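Local coordinates for tetraacyldisaccharide 4'-kinase (Aquifex aeolicus, PDB 4EHW), which probably transfers the gamma-phosphate of ATP to the 4'-position of a tetraacyldisaccharide 1-phosphate, forming lipid IVA in lipid A biosynthesis, at residues A[83-88]-A[130-135]; A[230-235]-A[273-278]. All blocks are in the same frame, centred on the assembly; numbering follows the deposited sequence.

Contact 1. Residues A[83-88]-A[130-135]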
ATOM      1  N   THR A  83      18.352   3.726   6.332  1.00 52.59           N
ATOM      2  CA  THR A  83      18.091   2.537   5.544  1.00 50.70           C
ATOM      3  C   THR A  83      18.031   1.308   6.424  1.00 53.69           C
ATOM      4  O   THR A  83      18.894   1.094   7.262  1.00 62.01           O
ATOM      5  CB  THR A  83      19.170   2.350   4.485  1.00 51.34           C
ATOM      6  OG1 THR A  83      19.202   3.507   3.637  1.00 68.63           O
ATOM      7  CG2 THR A  83      18.879   1.125   3.640  1.00 42.87           C
ATOM      8  N   LEU A  84      17.008   0.487   6.225  1.00 57.93           N
ATOM      9  CA  LEU A  84      16.725  -0.610   7.140  1.00 46.34           C
ATOM     10  C   LEU A  84      16.081  -1.783   6.417  1.00 44.15           C
ATOM     11  O   LEU A  84      15.044  -1.633   5.771  1.00 50.06           O
ATOM     12  CB  LEU A  84      15.770  -0.113   8.229  1.00 48.53           C
ATOM     13  CG  LEU A  84      15.273  -1.072   9.303  1.00 58.40           C
ATOM     14  CD1 LEU A  84      16.450  -1.743   9.999  1.00 64.93           C
ATOM     15  CD2 LEU A  84      14.425  -0.305  10.315  1.00 64.07           C
ATOM     16  N   ILE A  85      16.696  -2.956   6.518  1.00 51.35           N
ATOM     17  CA  ILE A  85      16.083  -4.171   5.987  1.00 45.82           C
ATOM     18  C   ILE A  85      15.035  -4.658   6.978  1.00 47.83           C
ATOM     19  O   ILE A  85      15.360  -5.075   8.089  1.00 55.79           O
ATOM     20  CB  ILE A  85      17.129  -5.259   5.741  1.00 46.48           C
ATOM     21  CG1 ILE A  85      17.990  -4.857   4.536  1.00 49.47           C
ATOM     22  CG2 ILE A  85      16.449  -6.588   5.467  1.00 45.91           C
ATOM     23  CD1 ILE A  85      19.077  -5.844   4.211  1.00 57.08           C
ATOM     24  N   VAL A  86      13.770  -4.582   6.593  1.00 43.99           N
ATOM     25  CA  VAL A  86      12.698  -4.963   7.508  1.00 44.46           C
ATOM     26  C   VAL A  86      12.523  -6.475   7.505  1.00 45.51           C
ATOM     27  O   VAL A  86      12.254  -7.075   8.533  1.00 43.33           O
ATOM     28  CB  VAL A  86      11.353  -4.279   7.126  1.00 50.26           C
ATOM     29  CG1 VAL A  86      10.179  -4.954   7.826  1.00 42.93           C
ATOM     30  CG2 VAL A  86      11.405  -2.784   7.467  1.00 40.26           C
ATOM     31  N   SER A  87      12.681  -7.091   6.337  1.00 40.34           N
ATOM     32  CA  SER A  87      12.405  -8.511   6.193  1.00 43.91           C
ATOM     33  C   SER A  87      13.299  -9.092   5.118  1.00 46.45           C
ATOM     34  O   SER A  87      13.458  -8.487   4.049  1.00 48.29           O
ATOM     35  CB  SER A  87      10.939  -8.710   5.784  1.00 47.96           C
ATOM     36  OG  SER A  87      10.665 -10.067   5.496  1.00 56.46           O
ATOM     37  N   GLU A  88      13.863 -10.267   5.381  1.00 44.38           N
ATOM     38  CA  GLU A  88      14.700 -10.947   4.384  1.00 53.13           C
ATOM     39  C   GLU A  88      13.972 -12.169   3.845  1.00 55.38           C
ATOM     40  O   GLU A  88      13.927 -13.220   4.501  1.00 45.78           O
ATOM     41  CB  GLU A  88      16.050 -11.344   4.986  1.00 44.61           C
ATOM     42  CG  GLU A  88      16.891 -10.163   5.466  1.00 50.04           C
ATOM     43  CD  GLU A  88      18.109 -10.585   6.284  1.00 59.61           C
ATOM     44  OE1 GLU A  88      18.379 -11.807   6.414  1.00 63.40           O
ATOM     45  OE2 GLU A  88      18.794  -9.676   6.802  1.00 65.28           O
ATOM     46  N   GLU A 130      23.352  -5.808  -2.160  1.00 52.52           N
ATOM     47  CA  GLU A 130      24.496  -6.272  -1.400  1.00 54.69           C
ATOM     48  C   GLU A 130      24.117  -7.541  -0.653  1.00 55.96           C
ATOM     49  O   GLU A 130      24.790  -8.557  -0.749  1.00 56.60           O
ATOM     50  CB  GLU A 130      24.870  -5.198  -0.379  1.00 67.96           C
ATOM     51  CG  GLU A 130      26.331  -5.128   0.019  1.00 89.49           C
ATOM     52  CD  GLU A 130      26.620  -3.885   0.855  1.00115.19           C
ATOM     53  OE1 GLU A 130      27.118  -2.879   0.299  1.00123.88           O
ATOM     54  OE2 GLU A 130      26.334  -3.911   2.072  1.00121.48           O
ATOM     55  N   LYS A 131      23.006  -7.483   0.069  1.00 48.69           N
ATOM     56  CA  LYS A 131      22.717  -8.478   1.084  1.00 51.24           C
ATOM     57  C   LYS A 131      21.743  -9.548   0.619  1.00 60.99           C
ATOM     58  O   LYS A 131      21.754 -10.675   1.125  1.00 67.77           O
ATOM     59  CB  LYS A 131      22.141  -7.757   2.306  1.00 67.01           C
ATOM     60  CG  LYS A 131      22.155  -8.530   3.604  1.00 80.40           C
ATOM     61  CD  LYS A 131      22.421  -7.568   4.762  1.00 87.02           C
ATOM     62  CE  LYS A 131      21.980  -8.157   6.087  1.00 85.16           C
ATOM     63  NZ  LYS A 131      21.907  -9.644   5.995  1.00 94.17           N
ATOM     64  N   LEU A 132      20.897  -9.201  -0.345  1.00 53.50           N
ATOM     65  CA  LEU A 132      19.785 -10.079  -0.703  1.00 52.03           C
ATOM     66  C   LEU A 132      19.763 -10.466  -2.178  1.00 51.58           C
ATOM     67  O   LEU A 132      19.078 -11.416  -2.554  1.00 50.61           O
ATOM     68  CB  LEU A 132      18.458  -9.425  -0.312  1.00 49.23           C
ATOM     69  CG  LEU A 132      18.311  -8.829   1.085  1.00 55.13           C
ATOM     70  CD1 LEU A 132      17.039  -7.967   1.175  1.00 49.48           C
ATOM     71  CD2 LEU A 132      18.294  -9.935   2.129  1.00 57.45           C
ATOM     72  N   SER A 133      20.471  -9.716  -3.018  1.00 56.79           N
ATOM     73  CA  SER A 133      20.479  -9.984  -4.466  1.00 59.20           C
ATOM     74  C   SER A 133      19.084 -10.262  -5.046  1.00 48.57           C
ATOM     75  O   SER A 133      18.865 -11.296  -5.677  1.00 56.31           O
ATOM     76  CB  SER A 133      21.419 -11.150  -4.815  1.00 56.72           C
ATOM     77  OG  SER A 133      22.743 -10.865  -4.410  1.00 72.16           O
ATOM     78  N   PRO A 134      18.125  -9.355  -4.820  1.00 57.14           N
ATOM     79  CA  PRO A 134      16.808  -9.562  -5.441  1.00 54.77           C
ATOM     80  C   PRO A 134      16.866  -9.381  -6.958  1.00 41.06           C
ATOM     81  O   PRO A 134      17.759  -8.699  -7.467  1.00 44.93           O
ATOM     82  CB  PRO A 134      15.947  -8.463  -4.820  1.00 54.10           C
ATOM     83  CG  PRO A 134      16.928  -7.425  -4.346  1.00 53.46           C
ATOM     84  CD  PRO A 134      18.172  -8.145  -3.976  1.00 47.14           C
ATOM     85  N   GLU A 135      15.928  -9.988  -7.673  1.00 45.94           N
ATOM     86  CA  GLU A 135      15.901  -9.880  -9.127  1.00 51.55           C
ATOM     87  C   GLU A 135      15.028  -8.715  -9.573  1.00 49.57           C
ATOM     88  O   GLU A 135      15.174  -8.225 -10.693  1.00 52.45           O
ATOM     89  CB  GLU A 135      15.387 -11.182  -9.737  1.00 49.22           C
ATOM     90  CG  GLU A 135      16.263 -12.374  -9.436  1.00 51.80           C
ATOM     91  CD  GLU A 135      15.644 -13.662  -9.909  1.00 51.85           C
ATOM     92  OE1 GLU A 135      14.728 -14.148  -9.222  1.00 49.58           O
ATOM     93  OE2 GLU A 135      16.049 -14.173 -10.976  1.00 68.24           O
TER

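Contact 2. Residues A[230-235]-A[273-278]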
ATOM      1  N   GLU A 230     -21.726 -10.761  18.308  1.00 73.59           N
ATOM      2  CA  GLU A 230     -21.487  -9.336  18.103  1.00 74.74           C
ATOM      3  C   GLU A 230     -20.080  -9.027  18.570  1.00 76.21           C
ATOM      4  O   GLU A 230     -19.566  -9.673  19.489  1.00 74.53           O
ATOM      5  CB  GLU A 230     -22.496  -8.470  18.837  1.00 83.60           C
ATOM      6  CG  GLU A 230     -22.847  -8.953  20.228  1.00 93.78           C
ATOM      7  CD  GLU A 230     -24.283  -8.617  20.584  1.00108.70           C
ATOM      8  OE1 GLU A 230     -25.199  -9.283  20.051  1.00110.35           O
ATOM      9  OE2 GLU A 230     -24.493  -7.680  21.382  1.00113.64           O
ATOM     10  N   VAL A 231     -19.450  -8.040  17.949  1.00 65.71           N
ATOM     11  CA  VAL A 231     -18.052  -7.785  18.241  1.00 69.79           C
ATOM     12  C   VAL A 231     -17.843  -6.402  18.821  1.00 74.96           C
ATOM     13  O   VAL A 231     -18.692  -5.522  18.685  1.00 82.12           O
ATOM     14  CB  VAL A 231     -17.211  -7.890  16.976  1.00 62.88           C
ATOM     15  CG1 VAL A 231     -17.598  -9.133  16.199  1.00 57.43           C
ATOM     16  CG2 VAL A 231     -17.426  -6.647  16.119  1.00 58.14           C
ATOM     17  N   ILE A 232     -16.701  -6.223  19.475  1.00 64.87           N
ATOM     18  CA  ILE A 232     -16.242  -4.901  19.865  1.00 63.21           C
ATOM     19  C   ILE A 232     -15.277  -4.466  18.771  1.00 62.73           C
ATOM     20  O   ILE A 232     -14.393  -5.223  18.379  1.00 64.92           O
ATOM     21  CB  ILE A 232     -15.508  -4.945  21.212  1.00 60.85           C
ATOM     22  CG1 ILE A 232     -16.463  -5.428  22.310  1.00 58.58           C
ATOM     23  CG2 ILE A 232     -14.936  -3.579  21.558  1.00 69.47           C
ATOM     24  CD1 ILE A 232     -15.772  -5.716  23.631  1.00 60.76           C
ATOM     25  N   ALA A 233     -15.437  -3.258  18.259  1.00 67.93           N
ATOM     26  CA  ALA A 233     -14.581  -2.822  17.166  1.00 68.62           C
ATOM     27  C   ALA A 233     -13.805  -1.586  17.571  1.00 66.46           C
ATOM     28  O   ALA A 233     -14.297  -0.740  18.321  1.00 68.42           O
ATOM     29  CB  ALA A 233     -15.401  -2.551  15.915  1.00 69.64           C
ATOM     30  N   PHE A 234     -12.585  -1.471  17.078  1.00 60.60           N
ATOM     31  CA  PHE A 234     -11.774  -0.328  17.444  1.00 68.25           C
ATOM     32  C   PHE A 234     -10.711  -0.062  16.400  1.00 70.63           C
ATOM     33  O   PHE A 234     -10.375  -0.938  15.602  1.00 69.02           O
ATOM     34  CB  PHE A 234     -11.109  -0.572  18.812  1.00 58.73           C
ATOM     35  CG  PHE A 234     -10.128  -1.715  18.829  1.00 47.67           C
ATOM     36  CD1 PHE A 234      -8.828  -1.542  18.387  1.00 51.62           C
ATOM     37  CD2 PHE A 234     -10.495  -2.952  19.331  1.00 52.95           C
ATOM     38  CE1 PHE A 234      -7.909  -2.585  18.428  1.00 44.85           C
ATOM     39  CE2 PHE A 234      -9.590  -3.999  19.381  1.00 49.43           C
ATOM     40  CZ  PHE A 234      -8.288  -3.823  18.924  1.00 48.53           C
ATOM     41  N   SER A 235     -10.178   1.151  16.411  1.00 71.53           N
ATOM     42  CA  SER A 235      -9.022   1.460  15.590  1.00 78.74           C
ATOM     43  C   SER A 235      -8.419   2.795  15.995  1.00 90.10           C
ATOM     44  O   SER A 235      -9.023   3.566  16.748  1.00 82.53           O
ATOM     45  CB  SER A 235      -9.403   1.486  14.111  1.00 76.73           C
ATOM     46  OG  SER A 235     -10.307   2.541  13.858  1.00 86.54           O
ATOM     47  N   GLU A 273     -12.415 -10.797  28.459  1.00 58.27           N
ATOM     48  CA  GLU A 273     -12.404 -12.229  28.191  1.00 62.49           C
ATOM     49  C   GLU A 273     -13.592 -12.675  27.320  1.00 61.41           C
ATOM     50  O   GLU A 273     -14.741 -12.257  27.543  1.00 57.38           O
ATOM     51  CB  GLU A 273     -12.427 -13.009  29.507  1.00 53.69           C
ATOM     52  CG  GLU A 273     -12.013 -14.458  29.384  1.00 61.48           C
ATOM     53  CD  GLU A 273     -12.142 -15.202  30.705  1.00 66.66           C
ATOM     54  OE1 GLU A 273     -12.678 -14.608  31.666  1.00 59.79           O
ATOM     55  OE2 GLU A 273     -11.710 -16.375  30.784  1.00 68.55           O
ATOM     56  N   GLY A 274     -13.302 -13.524  26.334  1.00 63.65           N
ATOM     57  CA  GLY A 274     -14.333 -14.176  25.538  1.00 74.32           C
ATOM     58  C   GLY A 274     -14.961 -13.320  24.453  1.00 75.58           C
ATOM     59  O   GLY A 274     -15.812 -13.796  23.687  1.00 78.44           O
ATOM     60  N   GLU A 275     -14.548 -12.060  24.368  1.00 63.34           N
ATOM     61  CA  GLU A 275     -15.176 -11.150  23.420  1.00 55.36           C
ATOM     62  C   GLU A 275     -14.393 -11.078  22.123  1.00 53.87           C
ATOM     63  O   GLU A 275     -13.159 -11.204  22.101  1.00 50.92           O
ATOM     64  CB  GLU A 275     -15.350  -9.758  24.036  1.00 56.76           C
ATOM     65  CG  GLU A 275     -16.265  -9.754  25.263  1.00 73.65           C
ATOM     66  CD  GLU A 275     -17.684 -10.208  24.943  1.00 84.19           C
ATOM     67  OE1 GLU A 275     -18.247  -9.716  23.945  1.00 89.80           O
ATOM     68  OE2 GLU A 275     -18.234 -11.058  25.682  1.00 88.96           O
ATOM     69  N   ILE A 276     -15.113 -10.881  21.032  1.00 49.82           N
ATOM     70  CA  ILE A 276     -14.489 -10.879  19.724  1.00 41.18           C
ATOM     71  C   ILE A 276     -14.202  -9.450  19.324  1.00 45.29           C
ATOM     72  O   ILE A 276     -15.108  -8.617  19.297  1.00 57.43           O
ATOM     73  CB  ILE A 276     -15.405 -11.567  18.688  1.00 52.61           C
ATOM     74  CG1 ILE A 276     -15.498 -13.070  18.994  1.00 62.86           C
ATOM     75  CG2 ILE A 276     -14.890 -11.350  17.278  1.00 46.34           C
ATOM     76  CD1 ILE A 276     -16.540 -13.831  18.147  1.00 65.42           C
ATOM     77  N   TYR A 277     -12.937  -9.165  19.026  1.00 40.89           N
ATOM     78  CA  TYR A 277     -12.532  -7.829  18.595  1.00 52.05           C
ATOM     79  C   TYR A 277     -12.239  -7.760  17.086  1.00 60.96           C
ATOM     80  O   TYR A 277     -11.581  -8.653  16.540  1.00 56.60           O
ATOM     81  CB  TYR A 277     -11.286  -7.395  19.370  1.00 43.91           C
ATOM     82  CG  TYR A 277     -11.561  -7.111  20.823  1.00 52.29           C
ATOM     83  CD1 TYR A 277     -11.980  -5.853  21.235  1.00 56.19           C
ATOM     84  CD2 TYR A 277     -11.398  -8.094  21.788  1.00 58.15           C
ATOM     85  CE1 TYR A 277     -12.244  -5.580  22.577  1.00 50.05           C
ATOM     86  CE2 TYR A 277     -11.649  -7.829  23.132  1.00 56.70           C
ATOM     87  CZ  TYR A 277     -12.081  -6.571  23.517  1.00 53.37           C
ATOM     88  OH  TYR A 277     -12.325  -6.305  24.850  1.00 62.62           O
ATOM     89  N   LEU A 278     -12.726  -6.701  16.433  1.00 51.77           N
ATOM     90  CA  LEU A 278     -12.360  -6.371  15.061  1.00 50.99           C
ATOM     91  C   LEU A 278     -11.627  -5.040  15.030  1.00 50.69           C
ATOM     92  O   LEU A 278     -12.067  -4.078  15.659  1.00 55.12           O
ATOM     93  CB  LEU A 278     -13.598  -6.303  14.154  1.00 57.59           C
ATOM     94  CG  LEU A 278     -13.708  -7.475  13.185  1.00 59.70           C
ATOM     95  CD1 LEU A 278     -13.748  -8.755  13.992  1.00 61.17           C
ATOM     96  CD2 LEU A 278     -14.928  -7.375  12.291  1.00 69.83           C
TER
HETATM   97  O   HOH W   1     -17.980 -10.822  21.402  1.00 60.47           O

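Contact 1. Residues A[83-88]-A[130-135]
Ile-85 and Glu-88 reach from strand 84-88 of the P-loop kinase fold, paired antiparallel with strand 114-117, to Lys-131 and Leu-132, toward the C-terminal end of helix 121-132. Ile-85 comes first along the strand. Its CG1 lies anti to the carbonyl carbon (chi1 -71°) and the chain runs on extended, which carries the tip to the aliphatic part of Lys-131: Ile-85 CD1 lies 3.8 Å from Lys-131 CD. Ile-85 CD1 also stands 4.2 Å from Leu-132 CD1, and Leu-127 of the helix packs on Ile-85 as well. Val-86 and Ser-87 then form a classic beta bulge opposite Val-115 of strand 114-117; Val-86 packs on that strand and on Ala-107. Past the bulge, Glu-88 points toward the helix again. The side chains of Glu-88 and Leu-132 meet at about a right angle, with Glu-88 CG 3.6 Å from Leu-132 CD2, so the methylenes cover the buried leucine while the carboxylate goes on to the exposed lysine. There Lys-131, bent at its second and fourth torsions, makes a salt bridge: Lys-131 NZ donates to Glu-88 OE2 over 3.2 Å, approaching from above the carboxylate, 49° out of its plane.

Contact 2. Residues A[230-235]-A[273-278]
Ile-232 and Tyr-277 lie side by side on neighbouring parallel strands, pointing the same way. The isoleucine can be followed outward. Ile-232 CB sits 3.6 Å from Tyr-277 CE1. At the branch, CG2 is anti to the backbone N while CG1 stands beside it (chi1 -62°), which brings Ile-232 CG2 to 3.5 Å from Tyr-277 CE1, obliquely to the ring. At the tip, Ile-232 CD1 reaches Tyr-277 OH at 3.7 Å and also touches CB of Glu-275. The phenol oxygen has its polar partner in the backbone N of Glu-272. Phe-234, two residues on from Ile-232, brings Phe-234 CE2 to 3.5 Å from Tyr-277 CD1; that tyrosine atom lies near the plane of the Phe-234 ring at its edge, and the two rings stand oblique, their planes at 62°. Replacing Tyr-277 by an alanine is likely to open a gap beside Ile-232 and Phe-234 and to leave the Glu-272 amide without its phenol partner. On the other face of the strands, Val-231 CG1 packs against Ile-276 CG2, and Leu-278 joins Ala-233 against Leu-247 of helix 242-249. Between the faces, Ile-232 N donates to Ile-276 O, Leu-278 N to Ile-232 O (3.0 Å) and Phe-234 N to Leu-278 O. Near Glu-230 and Glu-275, one water takes the Ile-276 N-H and donates to Glu-230 O and Glu-275 OE1, the latter also salt-bridged to Lys-255. Ile-232 bonding on both sides of Tyr-277 is the ladder of a parallel beta-sheet, with strand 231-235 between strands 254-259 and 276-279.

The two contacts sit far apart in one chain, their centres about 37 Å from each other and their nearest atoms about 21 Å, with no touch between them. They come in series: contact 1 is complete by residue 135, well before contact 2 opens at residue 230. Contact 1 attaches a helix end to a strand, whereas contact 2 joins two strands within a sheet. Strand pairings connect their surroundings: 276-279 pairs with 293-302, that with 203-214, that with 184-188, and the succession runs on through 152-158, 40-45, 136-139, 69-73 and 114-117 to strand 84-88. The two contacts thus pack separate regions of the kinase, both away from the predicted ATP-binding residues.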